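PDB 6C62: biuret hydrolase from Pseudomonas sp., which hydrolyses 1-carboxybiuret to urea-1,3-dicarboxylate and ammonia, a step in the breakdown of the herbicide atrazine. Local coordinates for residues Ser16-Cys21 with Arg45-Ala50; Thr84-Lys89 with Leu118-Phe123; Leu399-Val404 with Gly427-Ala432. All blocks are in the same frame, centred on the assembly; numbering follows the deposited sequence.

In the fold
After the N-terminal helix 3-11, helix 17-35, edge strand 38-41 and helix 43-58 follow, and contact 1 closes this helix-strand-helix loop by pairing the two helices, its centre about 25 Å from that of the chain. Next, the chain passes through strand 70-74 and helix 102-109 to strand 113-118; contact 2 joins the loops that follow those two neighbouring strands, next to the probable catalytic K74 and S150. Contact 3 closes last, on the opposite side of the chain's centre from the other two, seating 399-404 on strand 426-432 across the connection that carries strand 411-416. The three follow in series, none nested or crossed, and none touches another; contacts 1 and 2 have centres about 26 Å apart.

Contact 1 of 3, residues Ser16-Cys21 with Arg45-Ala50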
loop_
_atom_site.group_PDB
_atom_site.type_symbol
_atom_site.label_atom_id
_atom_site.label_comp_id
_atom_site.label_asym_id
_atom_site.label_seq_id
_atom_site.Cartn_x
_atom_site.Cartn_y
_atom_site.Cartn_z
ATOM N N SER A 16 34.961 34.511 -9.151
ATOM C CA SER A 16 35.256 33.333 -8.400
ATOM C C SER A 16 33.978 32.791 -7.731
ATOM O O SER A 16 33.021 33.537 -7.435
ATOM C CB SER A 16 36.324 33.614 -7.367
ATOM O OG SER A 16 35.834 34.363 -6.273
ATOM N N ALA A 17 33.978 31.490 -7.488
ATOM C CA ALA A 17 32.884 30.879 -6.751
ATOM C C ALA A 17 32.798 31.453 -5.337
ATOM O O ALA A 17 31.703 31.675 -4.779
ATOM C CB ALA A 17 33.031 29.355 -6.729
ATOM N N ARG A 18 33.953 31.680 -4.729
ATOM C CA ARG A 18 33.972 32.266 -3.401
ATOM C C ARG A 18 33.313 33.656 -3.398
ATOM O O ARG A 18 32.567 33.972 -2.462
ATOM C CB ARG A 18 35.405 32.306 -2.843
ATOM C CG ARG A 18 35.584 32.921 -1.459
ATOM C CD ARG A 18 34.808 32.082 -0.449
ATOM N NE ARG A 18 34.910 32.616 0.893
ATOM C CZ ARG A 18 35.895 32.397 1.749
ATOM N NH1 ARG A 18 35.855 33.002 2.948
ATOM N NH2 ARG A 18 36.900 31.580 1.458
ATOM N N ASP A 19 33.573 34.485 -4.400
ATOM C CA ASP A 19 32.870 35.802 -4.468
ATOM C C ASP A 19 31.359 35.687 -4.635
ATOM O O ASP A 19 30.595 36.485 -4.071
ATOM C CB ASP A 19 33.408 36.673 -5.632
ATOM C CG ASP A 19 34.798 37.286 -5.343
ATOM O OD1 ASP A 19 35.275 37.236 -4.195
ATOM O OD2 ASP A 19 35.400 37.842 -6.286
ATOM N N VAL A 20 30.932 34.729 -5.444
ATOM C CA VAL A 20 29.510 34.451 -5.629
ATOM C C VAL A 20 28.857 34.011 -4.315
ATOM O O VAL A 20 27.784 34.490 -3.963
ATOM C CB VAL A 20 29.272 33.402 -6.735
ATOM C CG1 VAL A 20 27.817 32.947 -6.748
ATOM C CG2 VAL A 20 29.600 34.032 -8.084
ATOM N N CYS A 21 29.537 33.125 -3.586
ATOM C CA CYS A 21 29.101 32.713 -2.258
ATOM C C CYS A 21 28.986 33.894 -1.241
ATOM O O CYS A 21 27.953 34.060 -0.528
ATOM C CB CYS A 21 30.101 31.649 -1.737
ATOM S SG CYS A 21 29.780 31.153 -0.066
ATOM N N ARG A 45 30.556 25.639 5.739
ATOM C CA ARG A 45 30.387 24.708 4.647
ATOM C C ARG A 45 30.317 25.396 3.283
ATOM O O ARG A 45 30.936 24.945 2.334
ATOM C CB ARG A 45 29.152 23.852 4.855
ATOM C CG ARG A 45 28.961 22.838 3.765
ATOM C CD ARG A 45 27.650 22.141 3.949
ATOM N NE ARG A 45 27.317 21.342 2.780
ATOM C CZ ARG A 45 26.717 20.184 2.796
ATOM N NH1 ARG A 45 26.314 19.620 3.929
ATOM N NH2 ARG A 45 26.512 19.593 1.631
ATOM N N ALA A 46 29.537 26.448 3.163
ATOM C CA ALA A 46 29.420 27.158 1.924
ATOM C C ALA A 46 30.768 27.658 1.438
ATOM O O ALA A 46 31.078 27.562 0.258
ATOM C CB ALA A 46 28.497 28.328 2.091
ATOM N N ARG A 47 31.529 28.256 2.349
ATOM C CA ARG A 47 32.800 28.822 1.965
ATOM C C ARG A 47 33.786 27.728 1.526
ATOM O O ARG A 47 34.517 27.960 0.562
ATOM C CB ARG A 47 33.417 29.677 3.083
ATOM C CG ARG A 47 32.655 30.957 3.261
ATOM C CD ARG A 47 32.988 31.703 4.550
ATOM N NE ARG A 47 32.493 33.071 4.505
ATOM C CZ ARG A 47 32.256 33.829 5.569
ATOM N NH1 ARG A 47 32.474 33.366 6.799
ATOM N NH2 ARG A 47 31.799 35.048 5.403
ATOM N N ALA A 48 33.783 26.585 2.211
ATOM C CA ALA A 48 34.689 25.482 1.837
ATOM C C ALA A 48 34.268 24.874 0.503
ATOM O O ALA A 48 35.150 24.522 -0.301
ATOM C CB ALA A 48 34.729 24.402 2.883
ATOM N N GLU A 49 32.960 24.763 0.233
ATOM C CA GLU A 49 32.495 24.264 -1.063
ATOM C C GLU A 49 32.879 25.164 -2.231
ATOM O O GLU A 49 33.334 24.674 -3.302
ATOM C CB GLU A 49 30.990 23.950 -1.076
ATOM C CG GLU A 49 30.626 22.665 -0.307
ATOM C CD GLU A 49 29.090 22.426 -0.125
ATOM O OE1 GLU A 49 28.260 23.356 -0.318
ATOM O OE2 GLU A 49 28.682 21.303 0.284
ATOM N N ALA A 50 32.696 26.467 -2.026
ATOM C CA ALA A 50 33.034 27.470 -3.038
ATOM C C ALA A 50 34.565 27.460 -3.284
ATOM O O ALA A 50 35.032 27.427 -4.471
ATOM C CB ALA A 50 32.542 28.847 -2.602
#
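A17 and A50 meet in a near-antiparallel helix pair, the first turn of helix 17-35 packing against helix 43-58 with segment axes 155° apart and 8.7 Å at closest approach. S16, just ahead of the helix, is the N-cap, its OG accepting from D19 N at 2.9 Å. Small residues allow the close spacing: A17 CB sits 3.6 Å from A50 O, and A50 CB in turn lies against the backbone of A17 and R18. D54 of helix 43-58 accepts from the backbone N of both A17 and R18, one carboxylate oxygen each. R18 reaches across to R47, CG anti to the backbone N (chi1 179°) and the chain bent at chi2, which lays one guanidinium face over the aliphatic part of R47, with R47 CB 3.9 Å above its plane. The two guanidinium planes are turned 41° apart. Their like charges are probably offset by E22, which bridges to NE of both arginines, while D51 takes R18 NH2. One turn on, C21 points into the interface: its CB meets A50 CB at 3.8 Å, and its SG, swung anti to the backbone N, rests 3.8 Å from A46 CB.

Contact 2 of 3, residues Thr84-Lys89 with Leu118-Phe123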
loop_
_atom_site.group_PDB
_atom_site.type_symbol
_atom_site.label_atom_id
_atom_site.label_comp_id
_atom_site.label_asym_id
_atom_site.label_seq_id
_atom_site.Cartn_x
_atom_site.Cartn_y
_atom_site.Cartn_z
ATOM N N THR A 84 17.835 18.098 11.914
ATOM C CA THR A 84 16.733 18.355 10.955
ATOM C C THR A 84 15.455 18.784 11.684
ATOM O O THR A 84 14.817 17.962 12.384
ATOM C CB THR A 84 16.458 17.094 10.118
ATOM O OG1 THR A 84 17.675 16.662 9.519
ATOM C CG2 THR A 84 15.379 17.369 9.030
ATOM N N LEU A 85 15.075 20.039 11.502
ATOM C CA LEU A 85 13.924 20.588 12.277
ATOM C C LEU A 85 12.552 20.248 11.722
ATOM O O LEU A 85 11.622 20.095 12.493
ATOM C CB LEU A 85 14.050 22.111 12.395
ATOM C CG LEU A 85 15.272 22.649 13.142
ATOM C CD1 LEU A 85 15.248 24.170 13.038
ATOM C CD2 LEU A 85 15.257 22.129 14.600
ATOM N N ALA A 86 12.411 20.202 10.380
ATOM C CA ALA A 86 11.113 20.054 9.730
ATOM C C ALA A 86 10.059 21.027 10.324
ATOM O O ALA A 86 8.918 20.658 10.583
ATOM C CB ALA A 86 10.639 18.622 9.820
ATOM N N GLY A 87 10.493 22.275 10.530
ATOM C CA GLY A 87 9.662 23.353 11.036
ATOM C C GLY A 87 9.143 23.235 12.474
ATOM O O GLY A 87 8.260 24.001 12.855
ATOM N N SER A 88 9.690 22.282 13.250
ATOM C CA SER A 88 9.183 21.929 14.514
ATOM C C SER A 88 10.120 22.363 15.611
ATOM O O SER A 88 11.328 22.601 15.386
ATOM C CB SER A 88 8.969 20.419 14.620
ATOM O OG SER A 88 10.243 19.749 14.832
ATOM N N LYS A 89 9.562 22.484 16.811
ATOM C CA LYS A 89 10.405 22.513 17.978
ATOM C C LYS A 89 10.653 21.157 18.588
ATOM O O LYS A 89 11.714 20.962 19.178
ATOM C CB LYS A 89 9.963 23.576 18.981
ATOM C CG LYS A 89 8.688 23.401 19.669
ATOM C CD LYS A 89 8.564 24.511 20.724
ATOM C CE LYS A 89 7.353 24.181 21.563
ATOM N NZ LYS A 89 6.911 25.413 22.262
ATOM N N LEU A 118 15.889 26.232 5.262
ATOM C CA LEU A 118 14.801 27.183 5.061
ATOM C C LEU A 118 13.533 26.867 5.843
ATOM O O LEU A 118 13.142 25.704 6.023
ATOM C CB LEU A 118 14.448 27.266 3.560
ATOM C CG LEU A 118 15.611 27.600 2.659
ATOM C CD1 LEU A 118 15.162 27.461 1.231
ATOM C CD2 LEU A 118 16.146 29.004 2.905
ATOM N N ASN A 119 12.844 27.942 6.226
ATOM C CA ASN A 119 11.621 27.875 7.045
ATOM C C ASN A 119 10.486 27.147 6.286
ATOM O O ASN A 119 10.427 27.178 5.043
ATOM C CB ASN A 119 11.184 29.300 7.428
ATOM C CG ASN A 119 10.211 29.365 8.599
ATOM O OD1 ASN A 119 10.184 28.495 9.478
ATOM N ND2 ASN A 119 9.383 30.464 8.615
ATOM N N MET A 120 9.596 26.510 7.056
ATOM C CA MET A 120 8.495 25.740 6.548
ATOM C C MET A 120 7.388 25.661 7.576
ATOM O O MET A 120 7.614 25.867 8.757
ATOM C CB MET A 120 8.957 24.343 6.126
ATOM C CG MET A 120 9.652 23.542 7.252
ATOM S SD MET A 120 9.956 21.803 6.864
ATOM C CE MET A 120 8.364 21.009 7.032
ATOM N N ASP A 121 6.167 25.351 7.141
ATOM C CA ASP A 121 5.113 25.016 8.101
ATOM C C ASP A 121 5.530 23.769 8.841
ATOM O O ASP A 121 6.116 22.840 8.241
ATOM C CB ASP A 121 3.764 24.751 7.469
ATOM C CG ASP A 121 3.087 26.036 6.961
ATOM O OD1 ASP A 121 2.648 26.915 7.777
ATOM O OD2 ASP A 121 3.006 26.187 5.722
ATOM N N GLU A 122 5.233 23.734 10.133
ATOM C CA GLU A 122 5.668 22.599 10.977
ATOM C C GLU A 122 5.201 21.271 10.423
ATOM O O GLU A 122 4.046 21.081 10.174
ATOM C CB GLU A 122 5.161 22.746 12.410
ATOM C CG GLU A 122 5.473 21.501 13.211
ATOM C CD GLU A 122 4.977 21.536 14.638
ATOM O OE1 GLU A 122 3.804 21.056 14.835
ATOM O OE2 GLU A 122 5.769 21.935 15.547
ATOM N N PHE A 123 6.146 20.357 10.241
ATOM C CA PHE A 123 5.890 19.015 9.783
ATOM C C PHE A 123 5.222 18.954 8.441
ATOM O O PHE A 123 4.630 17.941 8.087
ATOM C CB PHE A 123 5.154 18.168 10.874
ATOM C CG PHE A 123 5.994 17.846 12.085
ATOM C CD1 PHE A 123 7.303 17.459 11.980
ATOM C CD2 PHE A 123 5.453 17.918 13.367
ATOM C CE1 PHE A 123 8.041 17.136 13.124
ATOM C CE2 PHE A 123 6.169 17.594 14.479
ATOM C CZ PHE A 123 7.480 17.198 14.363
#
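M120 reaches across to A86 and G87, joining a type I' beta turn, L85 to S88, to the loop after strand 113-118 in the amidase fold. Its CB points toward the turn; CG, held between the backbone N and the carbonyl carbon (chi1 57°), lies 3.6 Å from G87 N. SD comes next, 3.5 Å from A86 C, and the bend at chi3 brings CE to 3.6 Å from A86 O. This side chain also touches K74, by similarity a member of the charge relay system. G87, at positive phi, brings its backbone close against M120 and E122. The backbones are tied by F123 N donating to A86 O at 2.8 Å, with an N-H...O angle of 165°. E122 extends alongside G87 and S88, its CB 3.4 Å from G87 O, and its carboxylate is held by H133 and the backbone N of E325. At the end of the turn, S88 OG and S88 N both donate to L85 O, setting the rotation of OG, which is also bonded to N91 N. S88 CB stands over one face of the F123 ring, 3.9 Å from the centroid, in a CH-pi contact.

Contact 3 of 3, residues Leu399-Val404 with Gly427-Ala432; sequences LLTQPV and GVQLIA
A segment leading into a helix packs on a sheet here, with a buried polar bond at the centre, joining L400, T401 and V404 to Q429 and I431. Segment 399-404, which runs into helix 402-407, lies against strand 426-432, which itself runs between strands 411-416 and 366-370 in the large mixed sheet of the amidase fold. V404 CA and I431 CA, the nearest such pair, are 8.1 Å apart, so side chains span the distance. Q429 does most of this: CG stands anti to the carbonyl carbon, beside the backbone N (chi1 -61°), and the chain then runs extended toward L400. Its NE2 donates to L400 O at 2.9 Å with an N-H...O angle of 158°. The carbonyl oxygen lies in the plane of the amide, but the amide nitrogen stands well above the plane of the carbonyl, 67° out of it. The side chains of Q429 and T401 cross at about a right angle, T401 CG2 coming 4.1 Å from Q429 OE1. Further on, V404 and I431 meet tip to tip, CG1 of V404 3.7 Å from CG2 of I431, while V404 CG2 faces I431 CD1 at 4.0 Å.

P370 O also accepts from Q429 NE2, and R176 NH1 donates to both Q429 OE1 and T401 O; T401 OG1 is bonded to N172 O. The T401 side chain is about 8 Å from that of S174, probably the acyl-ester nucleophile. With both ends of its amide engaged, Q429 has a defined flip and rotation, and a buried polar group is satisfied while strand, the 399-404 backbone and R176 are linked.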
loop_
_atom_site.group_PDB
_atom_site.type_symbol
_atom_site.label_atom_id
_atom_site.label_comp_id
_atom_site.label_asym_id
_atom_site.label_seq_id
_atom_site.Cartn_x
_atom_site.Cartn_y
_atom_site.Cartn_z
ATOM N N LEU A 399 -6.509 24.022 -3.179
ATOM C CA LEU A 399 -7.677 23.491 -3.904
ATOM C C LEU A 399 -7.372 22.963 -5.338
ATOM O O LEU A 399 -7.955 21.973 -5.783
ATOM C CB LEU A 399 -8.768 24.605 -3.987
ATOM C CG LEU A 399 -9.632 24.848 -2.738
ATOM C CD1 LEU A 399 -10.459 26.118 -2.904
ATOM C CD2 LEU A 399 -10.560 23.699 -2.402
ATOM N N LEU A 400 -6.535 23.690 -6.063
ATOM C CA LEU A 400 -6.186 23.401 -7.443
ATOM C C LEU A 400 -4.963 22.466 -7.602
ATOM O O LEU A 400 -4.785 21.839 -8.645
ATOM C CB LEU A 400 -5.907 24.685 -8.180
ATOM C CG LEU A 400 -7.086 25.680 -8.135
ATOM C CD1 LEU A 400 -6.710 27.042 -8.716
ATOM C CD2 LEU A 400 -8.285 25.084 -8.861
ATOM N N THR A 401 -4.143 22.372 -6.568
ATOM C CA THR A 401 -2.933 21.545 -6.601
ATOM C C THR A 401 -3.219 20.099 -6.166
ATOM O O THR A 401 -2.642 19.140 -6.708
ATOM C CB THR A 401 -1.819 22.135 -5.709
ATOM O OG1 THR A 401 -2.338 22.481 -4.422
ATOM C CG2 THR A 401 -1.280 23.349 -6.314
ATOM N N GLN A 402 -4.076 19.959 -5.171
ATOM C CA GLN A 402 -4.283 18.703 -4.472
ATOM C C GLN A 402 -4.771 17.524 -5.349
ATOM O O GLN A 402 -4.276 16.425 -5.193
ATOM C CB GLN A 402 -5.182 18.926 -3.235
ATOM C CG GLN A 402 -5.191 17.749 -2.271
ATOM C CD GLN A 402 -5.548 18.104 -0.836
ATOM O OE1 GLN A 402 -6.155 19.139 -0.596
ATOM N NE2 GLN A 402 -5.082 17.318 0.137
ATOM N N PRO A 403 -5.667 17.762 -6.306
ATOM C CA PRO A 403 -6.085 16.621 -7.187
ATOM C C PRO A 403 -4.944 16.085 -8.065
ATOM O O PRO A 403 -4.920 14.905 -8.389
ATOM C CB PRO A 403 -7.158 17.257 -8.092
ATOM C CG PRO A 403 -7.635 18.513 -7.359
ATOM C CD PRO A 403 -6.429 18.990 -6.601
ATOM N N VAL A 404 -3.997 16.924 -8.418
ATOM C CA VAL A 404 -2.971 16.577 -9.405
ATOM C C VAL A 404 -1.804 15.773 -8.812
ATOM O O VAL A 404 -1.377 14.744 -9.373
ATOM C CB VAL A 404 -2.432 17.868 -10.084
ATOM C CG1 VAL A 404 -1.358 17.514 -11.095
ATOM C CG2 VAL A 404 -3.586 18.669 -10.713
ATOM N N GLY A 427 0.689 31.738 -10.240
ATOM C CA GLY A 427 1.324 30.739 -11.053
ATOM C C GLY A 427 0.348 29.952 -11.905
ATOM O O GLY A 427 -0.865 29.871 -11.585
ATOM N N VAL A 428 0.892 29.352 -12.970
ATOM C CA VAL A 428 0.151 28.410 -13.778
ATOM C C VAL A 428 0.796 27.029 -13.687
ATOM O O VAL A 428 2.021 26.901 -13.842
ATOM C CB VAL A 428 0.089 28.916 -15.250
ATOM C CG1 VAL A 428 1.426 28.855 -15.929
ATOM C CG2 VAL A 428 -0.852 28.073 -16.059
ATOM N N GLN A 429 -0.030 25.996 -13.494
ATOM C CA GLN A 429 0.428 24.597 -13.542
ATOM C C GLN A 429 0.435 24.111 -15.000
ATOM O O GLN A 429 -0.593 24.196 -15.700
ATOM C CB GLN A 429 -0.507 23.681 -12.749
ATOM C CG GLN A 429 -0.634 23.987 -11.268
ATOM C CD GLN A 429 -1.435 22.932 -10.522
ATOM O OE1 GLN A 429 -0.871 21.906 -10.108
ATOM N NE2 GLN A 429 -2.741 23.179 -10.296
ATOM N N LEU A 430 1.579 23.599 -15.429
ATOM C CA LEU A 430 1.722 22.888 -16.700
ATOM C C LEU A 430 1.910 21.413 -16.344
ATOM O O LEU A 430 2.945 21.012 -15.784
ATOM C CB LEU A 430 2.917 23.444 -17.449
ATOM C CG LEU A 430 2.930 24.984 -17.647
ATOM C CD1 LEU A 430 4.263 25.438 -18.156
ATOM C CD2 LEU A 430 1.840 25.404 -18.572
ATOM N N ILE A 431 0.874 20.617 -16.587
ATOM C CA ILE A 431 0.735 19.260 -16.039
ATOM C C ILE A 431 0.919 18.315 -17.197
ATOM O O ILE A 431 0.292 18.492 -18.250
ATOM C CB ILE A 431 -0.655 19.012 -15.439
ATOM C CG1 ILE A 431 -1.038 20.123 -14.472
ATOM C CG2 ILE A 431 -0.749 17.682 -14.732
ATOM C CD1 ILE A 431 -2.505 20.271 -14.186
ATOM N N ALA A 432 1.736 17.297 -17.006
ATOM C CA ALA A 432 1.905 16.233 -17.996
ATOM C C ALA A 432 1.697 14.868 -17.367
ATOM O O ALA A 432 1.540 14.733 -16.143
ATOM C CB ALA A 432 3.301 16.338 -18.617
#